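Local coordinates for choline/ethanolamine kinase family protein (Mesorhizobium loti, PDB 3DXQ), which probably phosphorylates a small amino alcohol such as ethanolamine, as members of the choline/ethanolamine kinase family do, at residues 106-109 with 110-114; 147-150 with 151-154; 185-189 with 190-194. One frame throughout, in Å; residues are numbered along the deposited sequence.

Interactions 1 and 3 are neighbours, their centres about 8 Å apart: the helix of interaction 1 packs against the face of the interaction 3 hairpin that carries Phe185, Met192 and Ile194, and a salt bridge joins the two. Interaction 2 lies on the other side of the chain's centre, about 35 Å from interaction 1 and 39 Å from interaction 3, centre to centre. The chemistry follows the setting. Interaction 1, largely buried, relies on helical backbone bonds and small residues; interaction 3, partly buried, combines strand pairing with aromatic and aliphatic packing; interaction 2, at the surface, starts a helix with one turn bond and a leucine laid on a tyrosine.

Interaction 1: 106-109 with 110-114; sequences SPAR and AGEAF
Arg109 and Glu112 both carry CG beside the backbone N and anti to the carbonyl carbon (chi1 -72° and -76°), which starts both side chains back toward the N-terminal end of the helix. They meet only loosely: Arg109 CG approaches Glu112 OE1 at 4.0 Å, but the arginine chain then bends away, and NE ends 6.4 Å from Glu112 OE1, too far for a salt bridge. NE pairs instead with Asp187 of the neighbouring hairpin, while NH1 bonds the carbonyl of Pro104 just before the helix. The backbone does most of the joining, through the i to i+4 pattern of an alpha helix: Ala110 N to Ser106 O (2.9 Å), Gly111 N to Pro107 O (2.9 Å), Glu112 N to Ala108 O (2.8 Å) and Ala113 N to Arg109 O (3.0 Å). Pro107 suits the first turn, where its missing N-H costs no helical bond. Ala110 and Ala113 are small enough for close approach, Ala110 to Leu212 of helix 206-215 and Ala113 to Met192 and Ile194. Opposite charges one turn apart thus give at most a weak mutual attraction, and the arginine probably spends its charge on tying this helix to the hairpin.

Interaction 2: 147-150 with 151-154; sequences TLPA and GYHD
Leu148 lies across one face of the Tyr152 ring, and this CH-pi contact is the main apolar element. Its CD2 stands 3.6 Å from the centroid of the Tyr152 ring, 21° off the ring normal, with CD2 closest to Tyr152 CD2 and CE2. The two side chains run at about a right angle; Tyr152 has CG anti to the backbone N (chi1 176°), which swings the ring back over the preceding loop. The other leucine branch, CD1, reaches Tyr152 CB at 3.9 Å and His153 CE1 at 4.2 Å. Pro149 adds a looser apolar touch, its CD 4.1 Å from Tyr152 CD1. Beyond the turn, Tyr152 also packs on Leu256 and Leu259 of helix 237-263, and Pro149 on Leu259. The polar side consists of a type II beta turn from Pro149 to Tyr152 that leads straight into helix 152-167, with Gly151 at the N-cap. Pro149 opens the turn and Ala150 takes its first corner, while Gly151, with phi 80°, takes the second, where a side chain would run into the carbonyl of Ala150. Tyr152 N closes the turn on Pro149 O at 3.3 Å, the donor standing above the carbonyl plane.

Interaction 3: 185-189 with 190-194; sequences FLDTG and ERMWI
Thr188 OG1 accepts two backbone N-H groups at the hairpin bend, from Glu190 N at 3.1 Å and Arg191 N at 3.2 Å, the first forming an ST turn. With chi1 71° the hydroxyl sits between the backbone N and the carbonyl carbon, turned in over the loop, while Thr188 N bonds Arg191 O (2.9 Å). A valine here would keep the branched shape but would probably leave Glu190 N and Arg191 N without their shared acceptor, freeing the bend to shift. Beyond it the antiparallel strands 185-187 and 192-194 pair, Leu186 and Trp193 exchanging both backbone bonds. The hairpin follows an HxDxxxxN sequence and its second strand runs into IVDWE, consistent with the catalytic loop and metal-binding motif of kinase-like phosphotransferases. On the helix-facing side, Phe185 and Ile194 lie side by side, CE2 to CD1 3.7 Å, with Ile194 CG2 over a ring face. Met192, a selenomethionine, makes an oblique Met-aromatic contact, SE 5.0 Å from the Phe185 ring centroid; its CE reaches Asp187 CG, whose carboxylate also pairs with Arg103. Trp193 faces the other way, the Arg191 guanidinium carbon 3.8 Å above its indole plane and Thr188 CG2 at its edge; Arg191 NH2 also hydrogen-bonds Gly69 O.

Interaction 1: 106-109 with 110-114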
# COMPACT_ATOMS: atom_id res chain seq x y z
N SER A 106 5.05 16.63 -3.82
CA SER A 106 5.15 15.19 -3.61
C SER A 106 3.79 14.47 -3.70
O SER A 106 3.68 13.42 -4.33
CB SER A 106 5.93 14.85 -2.31
OG SER A 106 5.50 15.55 -1.15
N PRO A 107 2.73 15.04 -3.12
CA PRO A 107 1.45 14.33 -3.35
C PRO A 107 1.12 14.26 -4.84
O PRO A 107 0.66 13.23 -5.35
CB PRO A 107 0.44 15.16 -2.59
CG PRO A 107 1.26 15.88 -1.51
CD PRO A 107 2.58 16.18 -2.21
N ALA A 108 1.37 15.35 -5.55
CA ALA A 108 1.02 15.39 -6.96
C ALA A 108 1.84 14.33 -7.69
O ALA A 108 1.33 13.60 -8.54
CB ALA A 108 1.27 16.78 -7.54
N ARG A 109 3.11 14.21 -7.32
CA ARG A 109 3.98 13.24 -7.96
C ARG A 109 3.52 11.83 -7.66
O ARG A 109 3.69 10.94 -8.52
CB ARG A 109 5.46 13.48 -7.58
CG ARG A 109 6.05 14.75 -8.26
CD ARG A 109 7.58 14.86 -8.19
NE ARG A 109 8.10 15.07 -6.86
CZ ARG A 109 8.02 16.23 -6.20
NH1 ARG A 109 7.45 17.28 -6.76
NH2 ARG A 109 8.52 16.32 -4.97
N ALA A 110 2.94 11.60 -6.48
CA ALA A 110 2.32 10.31 -6.17
C ALA A 110 1.12 10.05 -7.09
O ALA A 110 0.97 8.96 -7.63
CB ALA A 110 1.89 10.26 -4.72
N GLY A 111 0.29 11.07 -7.29
CA GLY A 111 -0.87 10.98 -8.19
C GLY A 111 -0.46 10.71 -9.62
O GLY A 111 -1.08 9.90 -10.31
N GLU A 112 0.62 11.34 -10.05
CA GLU A 112 1.15 11.10 -11.41
C GLU A 112 1.63 9.66 -11.53
O GLU A 112 1.39 9.03 -12.57
CB GLU A 112 2.24 12.13 -11.75
CG GLU A 112 1.59 13.53 -12.11
CD GLU A 112 2.38 14.81 -11.71
OE1 GLU A 112 3.61 14.77 -11.43
OE2 GLU A 112 1.74 15.90 -11.68
N ALA A 113 2.24 9.12 -10.48
CA ALA A 113 2.71 7.73 -10.52
C ALA A 113 1.52 6.78 -10.62
O ALA A 113 1.52 5.87 -11.47
CB ALA A 113 3.57 7.39 -9.30
N PHE A 114 0.51 6.97 -9.77
CA PHE A 114 -0.68 6.15 -9.86
C PHE A 114 -1.29 6.27 -11.25
O PHE A 114 -1.73 5.28 -11.86
CB PHE A 114 -1.73 6.56 -8.83
CG PHE A 114 -1.41 6.15 -7.42
CD1 PHE A 114 -0.84 4.92 -7.14
CD2 PHE A 114 -1.77 6.96 -6.37
CE1 PHE A 114 -0.58 4.55 -5.82
CE2 PHE A 114 -1.52 6.59 -5.05
CZ PHE A 114 -0.93 5.38 -4.78

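Interaction 2: 147-150 with 151-154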
# COMPACT_ATOMS: atom_id res chain seq x y z
N THR A 147 -10.45 -8.98 23.36
CA THR A 147 -11.18 -7.77 23.76
C THR A 147 -11.05 -6.83 22.58
O THR A 147 -9.96 -6.65 22.04
CB THR A 147 -10.62 -7.09 25.03
OG1 THR A 147 -10.95 -7.88 26.18
CG2 THR A 147 -11.23 -5.70 25.22
N LEU A 148 -12.18 -6.23 22.20
CA LEU A 148 -12.26 -5.39 20.99
C LEU A 148 -12.67 -3.96 21.33
O LEU A 148 -13.31 -3.73 22.37
CB LEU A 148 -13.19 -6.03 19.93
CG LEU A 148 -14.45 -6.81 20.36
CD1 LEU A 148 -15.54 -5.88 20.87
CD2 LEU A 148 -14.97 -7.65 19.21
N PRO A 149 -12.31 -2.99 20.46
CA PRO A 149 -12.57 -1.56 20.74
C PRO A 149 -14.04 -1.18 20.87
O PRO A 149 -14.93 -1.91 20.43
CB PRO A 149 -11.94 -0.84 19.54
CG PRO A 149 -11.80 -1.87 18.47
CD PRO A 149 -11.63 -3.18 19.16
N ALA A 150 -14.28 -0.03 21.49
CA ALA A 150 -15.64 0.48 21.65
C ALA A 150 -16.25 0.85 20.29
O ALA A 150 -15.63 1.58 19.51
CB ALA A 150 -15.64 1.69 22.58
N GLY A 151 -17.44 0.33 20.01
CA GLY A 151 -18.13 0.56 18.73
C GLY A 151 -17.62 -0.31 17.59
O GLY A 151 -17.76 0.03 16.40
N TYR A 152 -17.00 -1.43 17.95
CA TYR A 152 -16.50 -2.40 16.99
C TYR A 152 -17.63 -2.83 16.07
O TYR A 152 -17.51 -2.77 14.83
CB TYR A 152 -15.92 -3.61 17.74
CG TYR A 152 -15.46 -4.76 16.88
CD1 TYR A 152 -14.19 -4.76 16.31
CD2 TYR A 152 -16.28 -5.86 16.66
CE1 TYR A 152 -13.76 -5.82 15.54
CE2 TYR A 152 -15.85 -6.93 15.88
CZ TYR A 152 -14.60 -6.90 15.33
OH TYR A 152 -14.19 -7.96 14.57
N HIS A 153 -18.74 -3.23 16.68
CA HIS A 153 -19.88 -3.75 15.93
C HIS A 153 -20.61 -2.68 15.10
O HIS A 153 -21.19 -2.99 14.05
CB HIS A 153 -20.83 -4.52 16.85
CG HIS A 153 -20.17 -5.72 17.49
ND1 HIS A 153 -19.81 -5.75 18.82
CD2 HIS A 153 -19.78 -6.90 16.96
CE1 HIS A 153 -19.24 -6.91 19.09
NE2 HIS A 153 -19.21 -7.63 17.98
N ASP A 154 -20.56 -1.42 15.54
CA ASP A 154 -21.18 -0.33 14.77
C ASP A 154 -20.38 -0.11 13.49
O ASP A 154 -20.92 -0.15 12.37
CB ASP A 154 -21.22 0.96 15.58
CG ASP A 154 -22.04 0.84 16.85
OD1 ASP A 154 -23.06 0.11 16.85
OD2 ASP A 154 -21.67 1.48 17.86

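Interaction 3: 185-189 with 190-194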
# COMPACT_ATOMS: atom_id res chain seq x y z
N PHE A 185 7.43 4.63 -1.69
CA PHE A 185 7.61 5.64 -2.72
C PHE A 185 9.02 6.20 -2.67
O PHE A 185 9.49 6.63 -1.62
CB PHE A 185 6.64 6.80 -2.53
CG PHE A 185 5.23 6.47 -2.93
CD1 PHE A 185 4.36 5.87 -2.03
CD2 PHE A 185 4.77 6.79 -4.21
CE1 PHE A 185 3.08 5.57 -2.39
CE2 PHE A 185 3.48 6.49 -4.58
CZ PHE A 185 2.62 5.87 -3.66
N LEU A 186 9.68 6.20 -3.82
CA LEU A 186 11.00 6.76 -3.95
C LEU A 186 10.85 8.00 -4.79
O LEU A 186 10.44 7.93 -5.95
CB LEU A 186 11.95 5.77 -4.62
CG LEU A 186 11.92 4.35 -4.03
CD1 LEU A 186 12.94 3.50 -4.77
CD2 LEU A 186 12.14 4.33 -2.49
N ASP A 187 11.21 9.14 -4.22
CA ASP A 187 11.01 10.42 -4.88
C ASP A 187 12.30 10.98 -5.43
O ASP A 187 13.23 11.24 -4.67
CB ASP A 187 10.43 11.41 -3.88
CG ASP A 187 10.07 12.75 -4.51
OD1 ASP A 187 9.78 12.80 -5.73
OD2 ASP A 187 10.04 13.75 -3.77
N THR A 188 12.40 11.17 -6.73
CA THR A 188 13.54 11.91 -7.24
C THR A 188 13.06 13.32 -7.01
O THR A 188 12.20 13.54 -6.14
CB THR A 188 13.86 11.63 -8.72
OG1 THR A 188 12.86 12.20 -9.56
CG2 THR A 188 13.95 10.14 -8.95
N GLY A 189 13.56 14.30 -7.73
CA GLY A 189 12.96 15.62 -7.57
C GLY A 189 11.62 15.70 -8.28
O GLY A 189 10.69 16.33 -7.80
N GLU A 190 11.53 15.01 -9.42
CA GLU A 190 10.48 15.22 -10.40
C GLU A 190 9.50 14.07 -10.60
O GLU A 190 8.45 14.26 -11.21
CB GLU A 190 11.17 15.55 -11.72
CG GLU A 190 11.92 16.91 -11.68
CD GLU A 190 13.11 17.01 -12.63
OE1 GLU A 190 13.27 16.16 -13.53
OE2 GLU A 190 13.92 17.95 -12.46
N ARG A 191 9.82 12.89 -10.09
CA ARG A 191 8.96 11.73 -10.25
C ARG A 191 9.12 10.71 -9.13
O ARG A 191 10.19 10.58 -8.50
CB ARG A 191 9.19 11.05 -11.61
CG ARG A 191 10.54 10.36 -11.77
CD ARG A 191 10.46 9.31 -12.87
NE ARG A 191 9.42 8.33 -12.57
CZ ARG A 191 9.00 7.37 -13.40
NH1 ARG A 191 9.52 7.24 -14.62
NH2 ARG A 191 8.05 6.54 -12.99
N MSE A 192 8.04 9.98 -8.91
CA MSE A 192 8.00 8.97 -7.89
C MSE A 192 8.07 7.66 -8.59
O MSE A 192 7.48 7.53 -9.66
CB MSE A 192 6.66 9.01 -7.18
CG MSE A 192 6.39 10.28 -6.49
SE MSE A 192 6.81 10.07 -4.69
CE MSE A 192 6.76 12.00 -4.08
N TRP A 193 8.82 6.73 -8.00
CA TRP A 193 8.75 5.34 -8.37
C TRP A 193 8.06 4.65 -7.19
O TRP A 193 7.98 5.20 -6.09
CB TRP A 193 10.12 4.76 -8.53
CG TRP A 193 11.00 5.44 -9.57
CD1 TRP A 193 11.78 6.54 -9.39
CD2 TRP A 193 11.22 5.00 -10.90
NE1 TRP A 193 12.46 6.83 -10.54
CE2 TRP A 193 12.14 5.90 -11.49
CE3 TRP A 193 10.72 3.94 -11.66
CZ2 TRP A 193 12.58 5.77 -12.81
CZ3 TRP A 193 11.15 3.81 -12.99
CH2 TRP A 193 12.08 4.72 -13.55
N ILE A 194 7.53 3.46 -7.43
CA ILE A 194 6.88 2.70 -6.37
C ILE A 194 7.49 1.28 -6.35
O ILE A 194 7.76 0.72 -7.40
CB ILE A 194 5.35 2.63 -6.57
CG1 ILE A 194 4.81 3.98 -7.07
CG2 ILE A 194 4.68 2.21 -5.29
CD1 ILE A 194 3.34 4.04 -7.32